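Side-chain contacts in clavulanic acid biosynthesis oligopeptide binding protein 2 (Streptomyces clavuligerus, PDB 2WOL), which probably binds peptides or related small molecules as a family 5 extracellular solute-binding protein of the clavulanic acid pathway: residues P89-D94 with T98-L103; P137-P142 with G454-T459; P142-P147 with L161-T166; F174-T177 with D182-H185; R178-F183 with T459-L464. All coordinates share one frame; numbering follows the deposited sequence.

Contact 1. Residues P89-D94 with T98-L103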
# COMPACT_ATOMS: atom_id res chain seq x y z
N PRO A 89 -6.84 10.84 19.53
CA PRO A 89 -5.86 9.85 19.10
C PRO A 89 -5.55 8.84 20.21
O PRO A 89 -5.79 9.12 21.39
CB PRO A 89 -4.61 10.69 18.79
CG PRO A 89 -5.10 12.07 18.62
CD PRO A 89 -6.28 12.20 19.53
N GLY A 90 -5.03 7.68 19.83
CA GLY A 90 -4.67 6.65 20.80
C GLY A 90 -3.84 7.19 21.94
O GLY A 90 -2.86 7.91 21.73
N GLU A 91 -4.26 6.87 23.16
CA GLU A 91 -3.55 7.28 24.36
C GLU A 91 -2.50 6.23 24.66
O GLU A 91 -2.81 5.07 24.92
CB GLU A 91 -4.51 7.42 25.55
CG GLU A 91 -5.62 8.46 25.35
CD GLU A 91 -6.67 8.45 26.46
OE1 GLU A 91 -6.48 7.73 27.47
OE2 GLU A 91 -7.69 9.16 26.31
N VAL A 92 -1.23 6.64 24.59
CA VAL A 92 -0.12 5.71 24.72
C VAL A 92 0.39 5.67 26.15
O VAL A 92 0.63 6.71 26.77
CB VAL A 92 1.03 6.07 23.75
CG1 VAL A 92 2.08 4.97 23.72
CG2 VAL A 92 0.50 6.30 22.34
N SER A 93 0.53 4.45 26.67
CA SER A 93 1.15 4.22 27.98
C SER A 93 2.03 2.98 27.93
O SER A 93 2.10 2.30 26.90
CB SER A 93 0.07 4.11 29.07
OG SER A 93 -0.85 3.07 28.79
N ASP A 94 2.72 2.70 29.04
CA ASP A 94 3.61 1.54 29.17
C ASP A 94 4.70 1.49 28.09
O ASP A 94 5.03 0.42 27.57
CB ASP A 94 2.80 0.23 29.20
CG ASP A 94 1.88 0.13 30.40
OD1 ASP A 94 2.27 0.61 31.49
OD2 ASP A 94 0.77 -0.43 30.27
N THR A 98 0.80 0.01 25.52
CA THR A 98 -0.63 0.08 25.82
C THR A 98 -1.31 1.27 25.15
O THR A 98 -0.87 2.42 25.29
CB THR A 98 -0.88 0.06 27.34
OG1 THR A 98 -0.25 -1.10 27.90
CG2 THR A 98 -2.38 0.01 27.66
N TRP A 99 -2.37 0.97 24.41
CA TRP A 99 -3.07 1.96 23.61
C TRP A 99 -4.54 1.98 23.98
O TRP A 99 -5.23 0.97 23.88
CB TRP A 99 -2.89 1.64 22.12
CG TRP A 99 -1.51 1.91 21.63
CD1 TRP A 99 -0.38 1.19 21.92
CD2 TRP A 99 -1.10 2.97 20.78
NE1 TRP A 99 0.70 1.74 21.29
CE2 TRP A 99 0.29 2.84 20.58
CE3 TRP A 99 -1.77 4.03 20.15
CZ2 TRP A 99 1.02 3.72 19.78
CZ3 TRP A 99 -1.05 4.90 19.35
CH2 TRP A 99 0.34 4.75 19.18
N THR A 100 -5.01 3.16 24.40
CA THR A 100 -6.38 3.34 24.86
C THR A 100 -7.13 4.31 23.95
O THR A 100 -6.61 5.36 23.58
CB THR A 100 -6.38 3.86 26.32
OG1 THR A 100 -5.67 2.94 27.16
CG2 THR A 100 -7.80 4.04 26.85
N TYR A 101 -8.36 3.93 23.60
CA TYR A 101 -9.25 4.76 22.78
C TYR A 101 -10.60 4.91 23.47
O TYR A 101 -11.06 4.01 24.17
CB TYR A 101 -9.47 4.15 21.39
CG TYR A 101 -8.21 4.00 20.57
CD1 TYR A 101 -7.39 2.88 20.72
CD2 TYR A 101 -7.83 4.98 19.64
CE1 TYR A 101 -6.22 2.74 19.98
CE2 TYR A 101 -6.67 4.84 18.89
CZ TYR A 101 -5.87 3.72 19.07
OH TYR A 101 -4.71 3.55 18.34
N ARG A 102 -11.22 6.07 23.25
CA ARG A 102 -12.52 6.39 23.82
C ARG A 102 -13.48 6.68 22.69
O ARG A 102 -13.27 7.61 21.90
CB ARG A 102 -12.40 7.56 24.80
CG ARG A 102 -11.28 7.33 25.81
CD ARG A 102 -11.11 8.42 26.86
NE ARG A 102 -9.89 8.15 27.61
CZ ARG A 102 -9.79 7.26 28.60
NH1 ARG A 102 -10.86 6.57 28.99
NH2 ARG A 102 -8.63 7.07 29.21
N LEU A 103 -14.53 5.87 22.60
CA LEU A 103 -15.46 5.93 21.48
C LEU A 103 -16.52 7.00 21.64
O LEU A 103 -17.00 7.26 22.75
CB LEU A 103 -16.14 4.57 21.28
CG LEU A 103 -15.38 3.45 20.57
CD1 LEU A 103 -14.32 2.82 21.47
CD2 LEU A 103 -16.37 2.40 20.09
O HOH W 1 -3.05 3.90 27.28
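G90 lies against one face of the Y101 ring, its CA 3.3 Å from Y101 CE2, and its backbone N turns to D184, the aspartate that also bonds the Y101 hydroxyl. Next, E91 pairs with T100 through two backbone hydrogen bonds, while its carboxylate meets R102 in a salt bridge. The arginine takes it side-on: NE reaches E91 OE2 at 2.7 Å, close to the guanidinium plane, and NH2 reaches E91 OE1 at 2.8 Å, on the syn lone pair. Two such bonds fix the rotation of both groups, although their planes remain 42° apart, so the fork is twisted.

Strands 91-93 and 98-102 form an antiparallel beta hairpin, at the edge of a four-stranded antiparallel sheet, in which side chains alternate between the faces. V92, in a non-hydrogen-bonded pair with W99, therefore points to the side of the indole. With CG2 anti to the carbonyl carbon and CG1 anti to the backbone N (chi1 -171°), V92 sets CG2 over the six-membered ring of W99, 3.5 Å from its centroid, in a CH-pi contact. The indole NE1 bonds to G96 O in the connecting turn.

S93 returns to the face of E91 and T100. Its OG and T100 OG1 each hydrogen-bond a water that also donates to E91 O, a bridge laid over the sheet. Backbone bonds join S93 to T98 in both directions. Beyond S93, D94 OD2 accepts the hydroxyl proton of T98 OG1 at 2.7 Å on its anti lone pair.

Contact 2. Residues P137-P142 with G454-T459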
# COMPACT_ATOMS: atom_id res chain seq x y z
N PRO A 137 -4.89 -7.83 6.00
CA PRO A 137 -3.67 -7.68 6.80
C PRO A 137 -3.74 -8.37 8.16
O PRO A 137 -4.83 -8.50 8.74
CB PRO A 137 -3.55 -6.16 6.98
CG PRO A 137 -4.40 -5.57 5.90
CD PRO A 137 -5.53 -6.54 5.72
N THR A 138 -2.59 -8.82 8.66
CA THR A 138 -2.53 -9.57 9.91
C THR A 138 -1.49 -9.01 10.88
O THR A 138 -1.04 -9.71 11.80
CB THR A 138 -2.23 -11.07 9.65
OG1 THR A 138 -1.01 -11.19 8.91
CG2 THR A 138 -3.37 -11.73 8.88
N TYR A 139 -1.13 -7.74 10.69
CA TYR A 139 -0.22 -7.05 11.62
C TYR A 139 -0.65 -7.16 13.08
O TYR A 139 0.19 -7.20 13.98
CB TYR A 139 -0.11 -5.58 11.24
CG TYR A 139 0.53 -5.36 9.89
CD1 TYR A 139 -0.25 -5.16 8.75
CD2 TYR A 139 1.92 -5.36 9.75
CE1 TYR A 139 0.34 -4.97 7.51
CE2 TYR A 139 2.52 -5.17 8.52
CZ TYR A 139 1.73 -4.98 7.40
OH TYR A 139 2.33 -4.79 6.18
N LEU A 140 -1.96 -7.20 13.32
CA LEU A 140 -2.48 -7.22 14.68
C LEU A 140 -2.19 -8.52 15.44
O LEU A 140 -2.11 -8.51 16.67
CB LEU A 140 -3.98 -6.93 14.68
CG LEU A 140 -4.34 -5.48 14.34
CD1 LEU A 140 -5.80 -5.37 13.93
CD2 LEU A 140 -4.02 -4.54 15.49
N ILE A 141 -2.02 -9.62 14.71
CA ILE A 141 -1.88 -10.94 15.34
C ILE A 141 -0.64 -11.04 16.25
O ILE A 141 -0.79 -11.31 17.44
CB ILE A 141 -1.98 -12.10 14.31
CG1 ILE A 141 -3.38 -12.13 13.68
CG2 ILE A 141 -1.64 -13.44 14.96
CD1 ILE A 141 -3.60 -13.22 12.62
N PRO A 142 0.58 -10.82 15.72
CA PRO A 142 1.73 -10.89 16.65
C PRO A 142 1.71 -9.84 17.76
O PRO A 142 2.28 -10.07 18.84
CB PRO A 142 2.94 -10.68 15.74
CG PRO A 142 2.41 -10.07 14.49
CD PRO A 142 1.01 -10.54 14.33
N GLY A 454 4.55 -1.43 -2.10
CA GLY A 454 3.98 -0.27 -1.43
C GLY A 454 3.64 -0.64 0.01
O GLY A 454 3.16 -1.74 0.27
N ALA A 455 3.91 0.27 0.93
CA ALA A 455 3.62 0.04 2.34
C ALA A 455 2.12 -0.11 2.58
O ALA A 455 1.31 0.50 1.88
CB ALA A 455 4.16 1.18 3.17
N ASP A 456 1.76 -0.92 3.57
CA ASP A 456 0.36 -1.08 3.97
C ASP A 456 -0.12 0.06 4.87
O ASP A 456 -1.32 0.21 5.12
CB ASP A 456 0.15 -2.43 4.65
CG ASP A 456 0.33 -3.59 3.69
OD1 ASP A 456 0.14 -3.40 2.47
OD2 ASP A 456 0.65 -4.71 4.15
N PHE A 457 0.83 0.85 5.37
CA PHE A 457 0.55 2.11 6.08
C PHE A 457 1.76 3.05 5.92
O PHE A 457 2.90 2.58 5.85
CB PHE A 457 0.14 1.89 7.55
CG PHE A 457 0.99 0.91 8.31
CD1 PHE A 457 2.01 1.36 9.14
CD2 PHE A 457 0.75 -0.46 8.22
CE1 PHE A 457 2.80 0.45 9.86
CE2 PHE A 457 1.53 -1.37 8.92
CZ PHE A 457 2.55 -0.92 9.74
N PRO A 458 1.51 4.37 5.81
CA PRO A 458 2.57 5.31 5.41
C PRO A 458 3.56 5.71 6.51
O PRO A 458 3.63 6.88 6.89
CB PRO A 458 1.78 6.53 4.91
CG PRO A 458 0.53 6.51 5.72
CD PRO A 458 0.22 5.06 6.00
N THR A 459 4.31 4.73 6.99
CA THR A 459 5.37 4.97 7.96
C THR A 459 6.61 4.20 7.54
O THR A 459 6.54 3.30 6.68
CB THR A 459 5.00 4.50 9.39
OG1 THR A 459 4.84 3.08 9.40
CG2 THR A 459 3.73 5.18 9.89
O HOH W 2 3.42 -2.48 5.28
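Y139 meets the 454-459 loop twice, once with a ring face and once with its hydroxyl, and the two meetings differ in character. The close-packed part is aromatic. F457 drives its edge toward the face of Y139, the planes at 81° and the centroids 5.2 Å apart, a T-shaped pair. A single atom does the touching: F457 CE2 stands over the centre of the tyrosine ring, 3.9 Å from Y139 CZ. To get there the phenylalanine CG sits between its own backbone N and carbonyl carbon (chi1 46°), the more hindered choice.

The other part is polar and wetter. Y139 OH donates to D456 OD2 across 2.6 Å, a short bond that arrives on the anti side of the carboxylate but 31° out of its plane; ring and carboxylate are steeply turned against each other. A water donates to the same phenol oxygen at 2.7 Å and accepts from D456 N at 2.8 Å, so the hydroxyl is tied to both the side chain and the main chain of D456. The carboxylate has further company: OD2 also bonds the hydroxyl of Y52, while OD1 bonds one glycerol and the backbone O another, both probably from the crystallisation liquor. Bound glycerol is consistent with a solvent-accessible pocket here.

Y139 lies at the approach to helix 140-144, and D456 and F457 belong to the loop running from strand 448-453 to helix 460-468. W57 of helix 54-63 packs beside D456, and L186 of helix 183-186 beside F457, so the contact bridges chain regions more than 300 residues apart.

Contact 3. Residues P142-P147 with L161-T166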
# COMPACT_ATOMS: atom_id res chain seq x y z
N PRO A 142 0.58 -10.82 15.72
CA PRO A 142 1.73 -10.89 16.65
C PRO A 142 1.71 -9.84 17.76
O PRO A 142 2.28 -10.07 18.84
CB PRO A 142 2.94 -10.68 15.74
CG PRO A 142 2.41 -10.07 14.49
CD PRO A 142 1.01 -10.54 14.33
N LEU A 143 1.07 -8.70 17.52
CA LEU A 143 1.00 -7.64 18.51
C LEU A 143 0.05 -7.94 19.67
O LEU A 143 0.18 -7.36 20.75
CB LEU A 143 0.63 -6.30 17.86
CG LEU A 143 1.69 -5.65 16.98
CD1 LEU A 143 1.08 -4.46 16.25
CD2 LEU A 143 2.91 -5.22 17.79
N LEU A 144 -0.90 -8.85 19.44
CA LEU A 144 -1.94 -9.12 20.45
C LEU A 144 -2.01 -10.57 20.94
O LEU A 144 -2.64 -10.85 21.95
CB LEU A 144 -3.31 -8.67 19.94
CG LEU A 144 -3.50 -7.16 19.73
CD1 LEU A 144 -4.77 -6.88 18.96
CD2 LEU A 144 -3.49 -6.40 21.06
N ASP A 145 -1.35 -11.48 20.23
CA ASP A 145 -1.40 -12.90 20.58
C ASP A 145 -0.41 -13.26 21.69
O ASP A 145 0.74 -12.83 21.67
CB ASP A 145 -1.13 -13.77 19.35
CG ASP A 145 -1.81 -15.12 19.41
OD1 ASP A 145 -2.74 -15.30 20.23
OD2 ASP A 145 -1.42 -16.01 18.62
N ASP A 146 -0.88 -14.06 22.64
CA ASP A 146 -0.03 -14.64 23.66
C ASP A 146 0.49 -15.99 23.15
O ASP A 146 -0.29 -16.94 23.01
CB ASP A 146 -0.81 -14.82 24.96
CG ASP A 146 0.05 -15.34 26.11
OD1 ASP A 146 1.22 -15.71 25.89
OD2 ASP A 146 -0.47 -15.39 27.24
N PRO A 147 1.80 -16.09 22.85
CA PRO A 147 2.38 -17.34 22.36
C PRO A 147 2.20 -18.51 23.33
O PRO A 147 2.17 -19.66 22.90
CB PRO A 147 3.87 -17.00 22.22
CG PRO A 147 3.88 -15.52 22.02
CD PRO A 147 2.81 -15.02 22.94
N LEU A 161 -10.20 -11.98 23.47
CA LEU A 161 -8.76 -11.82 23.42
C LEU A 161 -8.30 -11.10 24.69
O LEU A 161 -8.82 -10.04 25.02
CB LEU A 161 -8.40 -11.03 22.16
CG LEU A 161 -6.98 -10.81 21.66
CD1 LEU A 161 -6.18 -12.09 21.53
CD2 LEU A 161 -7.06 -10.10 20.31
N ARG A 162 -7.36 -11.71 25.40
CA ARG A 162 -6.98 -11.22 26.73
C ARG A 162 -6.16 -9.94 26.71
O ARG A 162 -6.03 -9.26 27.73
CB ARG A 162 -6.25 -12.31 27.50
CG ARG A 162 -7.18 -13.41 27.93
CD ARG A 162 -6.72 -14.01 29.21
NE ARG A 162 -7.65 -15.03 29.66
CZ ARG A 162 -7.32 -16.00 30.51
NH1 ARG A 162 -6.09 -16.07 30.98
NH2 ARG A 162 -8.23 -16.89 30.87
N SER A 163 -5.63 -9.62 25.54
CA SER A 163 -4.85 -8.41 25.34
C SER A 163 -5.73 -7.23 24.93
O SER A 163 -5.23 -6.13 24.73
CB SER A 163 -3.80 -8.66 24.25
OG SER A 163 -4.42 -9.22 23.10
N VAL A 164 -7.03 -7.47 24.79
CA VAL A 164 -7.95 -6.39 24.43
C VAL A 164 -9.04 -6.25 25.49
O VAL A 164 -9.85 -7.17 25.69
CB VAL A 164 -8.60 -6.57 23.03
CG1 VAL A 164 -9.38 -5.33 22.66
CG2 VAL A 164 -7.56 -6.85 21.96
N LEU A 165 -9.04 -5.12 26.18
CA LEU A 165 -10.03 -4.86 27.23
C LEU A 165 -11.10 -3.88 26.79
O LEU A 165 -10.82 -2.95 26.03
CB LEU A 165 -9.34 -4.33 28.49
CG LEU A 165 -8.15 -5.08 29.08
CD1 LEU A 165 -7.62 -4.31 30.27
CD2 LEU A 165 -8.53 -6.50 29.49
N THR A 166 -12.32 -4.10 27.26
CA THR A 166 -13.42 -3.17 27.03
C THR A 166 -14.10 -2.84 28.37
O THR A 166 -15.19 -3.35 28.65
CB THR A 166 -14.45 -3.73 26.02
OG1 THR A 166 -14.88 -5.04 26.43
CG2 THR A 166 -13.83 -3.83 24.62
O HOH W 3 -4.09 -12.22 24.12
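L144 and L161 set their side chains at about a right angle, and the hydroxyl of S163 comes in beside them to the backbone at the end of helix 140-144. The leucine pair touches through L144 CB and L161 CD2, 4.0 Å apart. Farther out, L144 CD1 meets V164 CG2 at 4.1 Å, with these two side chains slanting across each other. L144 owes this reach to CG standing anti to its carbonyl carbon (chi1 -66°), with CB directed at the facing segment.

S163 approaches from the same segment but with a polar tip. Its OG donates to L144 O over 2.7 Å, in the carbonyl plane and on a lone pair, and the same OG lies 3.4 Å from L144 CB. A water donates a second hydrogen bond to L144 O at 2.9 Å and accepts a weak one from S163 N. The bend that brings S163 here is a type I turn from L161 to V164, leading into the edge strand 164-166 of the four-stranded sheet. V124 of helix 117-127 and L176 also touch L144.

Chemically, apolar side chains pack beside a short polar link, S163 OG to L144 O, with a water alongside. D145 is the first residue to leave helical geometry, and L144 O, at this helix end, is satisfied twice: the hydroxyl ties it directly to the turn, whereas the water bridge is weak.

Contact 4. Residues F174-T177 with D182-H185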
# COMPACT_ATOMS: atom_id res chain seq x y z
N PHE A 174 -5.82 -1.69 24.24
CA PHE A 174 -4.98 -2.70 23.60
C PHE A 174 -3.66 -2.85 24.35
O PHE A 174 -2.87 -1.91 24.43
CB PHE A 174 -4.70 -2.32 22.14
CG PHE A 174 -5.93 -2.26 21.28
CD1 PHE A 174 -6.62 -1.05 21.10
CD2 PHE A 174 -6.40 -3.39 20.63
CE1 PHE A 174 -7.75 -0.99 20.30
CE2 PHE A 174 -7.54 -3.33 19.82
CZ PHE A 174 -8.21 -2.13 19.66
N ARG A 175 -3.42 -4.04 24.90
CA ARG A 175 -2.18 -4.34 25.61
C ARG A 175 -1.27 -5.15 24.70
O ARG A 175 -1.43 -6.36 24.56
CB ARG A 175 -2.46 -5.11 26.90
CG ARG A 175 -3.28 -4.36 27.94
CD ARG A 175 -3.55 -5.28 29.12
NE ARG A 175 -4.14 -4.60 30.27
CZ ARG A 175 -4.46 -5.21 31.41
NH1 ARG A 175 -4.26 -6.51 31.56
NH2 ARG A 175 -4.99 -4.51 32.41
N LEU A 176 -0.31 -4.46 24.08
CA LEU A 176 0.53 -5.07 23.05
C LEU A 176 1.64 -5.92 23.63
O LEU A 176 2.06 -5.71 24.77
CB LEU A 176 1.10 -4.00 22.10
CG LEU A 176 0.14 -2.94 21.54
CD1 LEU A 176 0.87 -1.99 20.60
CD2 LEU A 176 -1.07 -3.55 20.85
N THR A 177 2.11 -6.88 22.84
CA THR A 177 3.19 -7.79 23.25
C THR A 177 4.56 -7.11 23.20
O THR A 177 5.54 -7.64 23.73
CB THR A 177 3.22 -9.05 22.36
OG1 THR A 177 3.34 -8.66 20.99
CG2 THR A 177 1.95 -9.87 22.54
N ASP A 182 3.40 2.80 15.75
CA ASP A 182 2.48 3.09 14.65
C ASP A 182 1.06 2.55 14.83
O ASP A 182 0.34 2.34 13.85
CB ASP A 182 3.09 2.59 13.33
CG ASP A 182 4.41 3.27 12.99
OD1 ASP A 182 4.78 4.28 13.64
OD2 ASP A 182 5.08 2.80 12.05
N PHE A 183 0.64 2.33 16.07
CA PHE A 183 -0.64 1.65 16.30
C PHE A 183 -1.88 2.39 15.77
O PHE A 183 -2.83 1.75 15.31
CB PHE A 183 -0.82 1.27 17.77
CG PHE A 183 -1.82 0.17 17.99
CD1 PHE A 183 -1.50 -1.15 17.69
CD2 PHE A 183 -3.08 0.45 18.50
CE1 PHE A 183 -2.42 -2.17 17.87
CE2 PHE A 183 -4.01 -0.56 18.71
CZ PHE A 183 -3.68 -1.88 18.39
N ASP A 184 -1.87 3.73 15.81
CA ASP A 184 -2.99 4.50 15.24
C ASP A 184 -3.22 4.14 13.76
O ASP A 184 -4.35 4.19 13.27
CB ASP A 184 -2.73 6.01 15.34
CG ASP A 184 -3.19 6.62 16.67
OD1 ASP A 184 -3.91 5.96 17.46
OD2 ASP A 184 -2.83 7.79 16.91
N HIS A 185 -2.14 3.81 13.06
CA HIS A 185 -2.22 3.40 11.66
C HIS A 185 -2.96 2.09 11.50
O HIS A 185 -3.79 1.94 10.60
CB HIS A 185 -0.83 3.29 11.04
CG HIS A 185 -0.16 4.61 10.84
ND1 HIS A 185 -0.30 5.35 9.68
CD2 HIS A 185 0.64 5.34 11.66
CE1 HIS A 185 0.40 6.47 9.79
NE2 HIS A 185 0.97 6.49 10.98
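The F174 ring carries F183 on one face: F183 CE2 stands above it, displaced toward the rim, 3.6 Å from F174 CD1. F174 CD1 in turn lies near the plane of the F183 ring, at its edge. With the planes at 56° and the centroids 5.1 Å apart, the rings meet obliquely. The side chains themselves cross at about a right angle.

L176 approaches the F183 ring obliquely. Its two methyls divide the work, CD2 touching F183 CE1 at 3.6 Å and CD1 meeting F183 CD1 at 3.8 Å. F183 is thus held at two neighbouring parts of its rim, CE2 and CZ by the phenylalanine and CE1 and CD1 by the leucine. F183 CG lies anti to the backbone N (chi1 -159°), a setting that extends the ring from the start of helix 183-186 toward the strand.

What is joined here is a sheet and the helix laid on it. Strand 171-175 is an inner strand of the four-stranded antiparallel sheet, bonded through F174 to W99 on one side and through R175 to S163 on the other. After it a short loop turns the chain back, and the first residues of helix 183-186 cover the sheet. D182, at the N-cap position, makes no side-chain capping bond, although H185 N bonds to D182 O at 3.0 Å. Around the buried trio, W99 meets F183 at about 45°, L140 of helix 140-144 touches F183, and L144 touches L176.

Contact 5. Residues R178-F183 with T459-L464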
# COMPACT_ATOMS: atom_id res chain seq x y z
N ARG A 178 4.61 -5.95 22.56
CA ARG A 178 5.85 -5.19 22.36
C ARG A 178 5.48 -3.75 22.04
O ARG A 178 4.35 -3.49 21.62
CB ARG A 178 6.68 -5.80 21.23
CG ARG A 178 6.00 -5.76 19.85
CD ARG A 178 6.48 -6.88 18.94
NE ARG A 178 6.10 -8.20 19.45
CZ ARG A 178 6.08 -9.32 18.74
NH1 ARG A 178 6.41 -9.31 17.45
NH2 ARG A 178 5.72 -10.46 19.32
N PRO A 179 6.41 -2.80 22.24
CA PRO A 179 6.12 -1.42 21.85
C PRO A 179 5.85 -1.32 20.34
O PRO A 179 6.51 -1.99 19.55
CB PRO A 179 7.40 -0.66 22.21
CG PRO A 179 8.05 -1.50 23.25
CD PRO A 179 7.75 -2.91 22.85
N PHE A 180 4.86 -0.51 19.97
CA PHE A 180 4.54 -0.30 18.56
C PHE A 180 4.10 1.13 18.31
O PHE A 180 2.94 1.49 18.52
CB PHE A 180 3.49 -1.31 18.07
CG PHE A 180 3.40 -1.37 16.57
CD1 PHE A 180 4.35 -2.08 15.84
CD2 PHE A 180 2.38 -0.72 15.89
CE1 PHE A 180 4.29 -2.14 14.46
CE2 PHE A 180 2.31 -0.77 14.50
CZ PHE A 180 3.27 -1.48 13.78
N SER A 181 5.05 1.94 17.83
CA SER A 181 4.85 3.38 17.63
C SER A 181 3.69 3.71 16.69
O SER A 181 3.06 4.76 16.82
CB SER A 181 6.14 4.03 17.11
OG SER A 181 6.56 3.43 15.89
N ASP A 182 3.40 2.80 15.75
CA ASP A 182 2.48 3.09 14.65
C ASP A 182 1.06 2.55 14.83
O ASP A 182 0.34 2.34 13.85
CB ASP A 182 3.09 2.59 13.33
CG ASP A 182 4.41 3.27 12.99
OD1 ASP A 182 4.78 4.28 13.64
OD2 ASP A 182 5.08 2.80 12.05
N PHE A 183 0.64 2.33 16.07
CA PHE A 183 -0.64 1.65 16.30
C PHE A 183 -1.88 2.39 15.77
O PHE A 183 -2.83 1.75 15.31
CB PHE A 183 -0.82 1.27 17.77
CG PHE A 183 -1.82 0.17 17.99
CD1 PHE A 183 -1.50 -1.15 17.69
CD2 PHE A 183 -3.08 0.45 18.50
CE1 PHE A 183 -2.42 -2.17 17.87
CE2 PHE A 183 -4.01 -0.56 18.71
CZ PHE A 183 -3.68 -1.88 18.39
N THR A 459 4.31 4.73 6.99
CA THR A 459 5.37 4.97 7.96
C THR A 459 6.61 4.20 7.54
O THR A 459 6.54 3.30 6.68
CB THR A 459 5.00 4.50 9.39
OG1 THR A 459 4.84 3.08 9.40
CG2 THR A 459 3.73 5.18 9.89
N GLU A 460 7.74 4.54 8.15
CA GLU A 460 8.99 3.83 7.89
C GLU A 460 8.90 2.34 8.24
O GLU A 460 9.41 1.50 7.50
CB GLU A 460 10.15 4.48 8.64
CG GLU A 460 10.59 5.83 8.08
CD GLU A 460 9.82 7.00 8.66
OE1 GLU A 460 8.73 6.79 9.24
OE2 GLU A 460 10.31 8.14 8.55
N TYR A 461 8.22 2.02 9.35
CA TYR A 461 8.01 0.62 9.70
C TYR A 461 7.20 -0.09 8.62
O TYR A 461 7.60 -1.14 8.13
CB TYR A 461 7.34 0.44 11.07
CG TYR A 461 7.24 -1.03 11.41
CD1 TYR A 461 8.28 -1.68 12.07
CD2 TYR A 461 6.13 -1.79 11.02
CE1 TYR A 461 8.21 -3.04 12.36
CE2 TYR A 461 6.05 -3.15 11.31
CZ TYR A 461 7.09 -3.76 11.98
OH TYR A 461 7.02 -5.11 12.25
N GLY A 462 6.06 0.49 8.27
CA GLY A 462 5.19 -0.08 7.24
C GLY A 462 5.92 -0.29 5.93
O GLY A 462 5.73 -1.30 5.26
N PHE A 463 6.77 0.67 5.57
CA PHE A 463 7.48 0.59 4.30
C PHE A 463 8.65 -0.39 4.31
O PHE A 463 8.79 -1.22 3.40
CB PHE A 463 7.95 1.97 3.83
CG PHE A 463 8.58 1.94 2.47
CD1 PHE A 463 7.79 2.02 1.33
CD2 PHE A 463 9.95 1.76 2.32
CE1 PHE A 463 8.35 1.95 0.06
CE2 PHE A 463 10.53 1.70 1.06
CZ PHE A 463 9.73 1.79 -0.07
N LEU A 464 9.50 -0.29 5.33
CA LEU A 464 10.79 -0.98 5.29
C LEU A 464 10.84 -2.32 6.02
O LEU A 464 11.52 -3.24 5.57
CB LEU A 464 11.92 -0.05 5.76
CG LEU A 464 13.36 -0.49 5.44
CD1 LEU A 464 13.53 -0.85 3.96
CD2 LEU A 464 14.36 0.57 5.85
O HOH W 4 7.57 3.73 11.69
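D182 reaches T459 with its carboxylate, and the side chain can be followed outward. CB leads the group toward 459-464, with CG anti to the carbonyl carbon (chi1 -61°). CG comes to 3.7 Å from T459 CG2. One branch, OD1, accepts a bond from the neighbouring S181 OG at 3.0 Å, met from well above the carboxylate plane. The other branch, OD2, accepts the hydroxyl proton of T459 OG1 at 2.7 Å, from the opposite face, 48° out of the plane. OD2 also accepts a hydrogen bond from a water at 2.7 Å, and that water accepts from Y461 N; the same oxygen rests 3.4 Å from Y461 CB.

Beside this polar knot, F180 turns its edge to the face of Y461, a T-shaped pair with planes at 83° and centroids 5.3 Å apart. The touching atoms are F180 CE1 and Y461 CE2, 3.7 Å apart, and L498 and I494 of helix 488-499 close in around them.

The loop between strand 171-175 and helix 183-186 thus meets the N-terminus of helix 460-468, where T459 is the N-cap. Its OG1 accepts from G462 N while donating to D182 OD2, which is consistent with the aspartate orienting the hydroxyl for capping. A carboxylate at this N-terminus would also probably be favoured electrostatically by the helix dipole, and its buried oxygens are paired with two hydroxyls and a water.

Along the chain, contact 1 closes first, contacts 3 and 4 follow in series, and contact 5 opens at R178, sharing D182 and F183 with contact 4. Contact 2 opens before contact 3; contacts 2 and 5 share T459, and their segments alternate, so they cross. Contacts 1, 3 and 4 share the four-stranded sheet; the centres of 1 and 4 are about 8 Å apart, those of 1 and 3 about 15 Å. Helix 140-144 links contacts 2 and 3, about 17 Å between centres. Contacts 2 and 5, about 8 Å between centres, tie this sheet and its covering helices to the distant 454-464 region, joining parts of the family 5 binding-protein fold far apart in sequence.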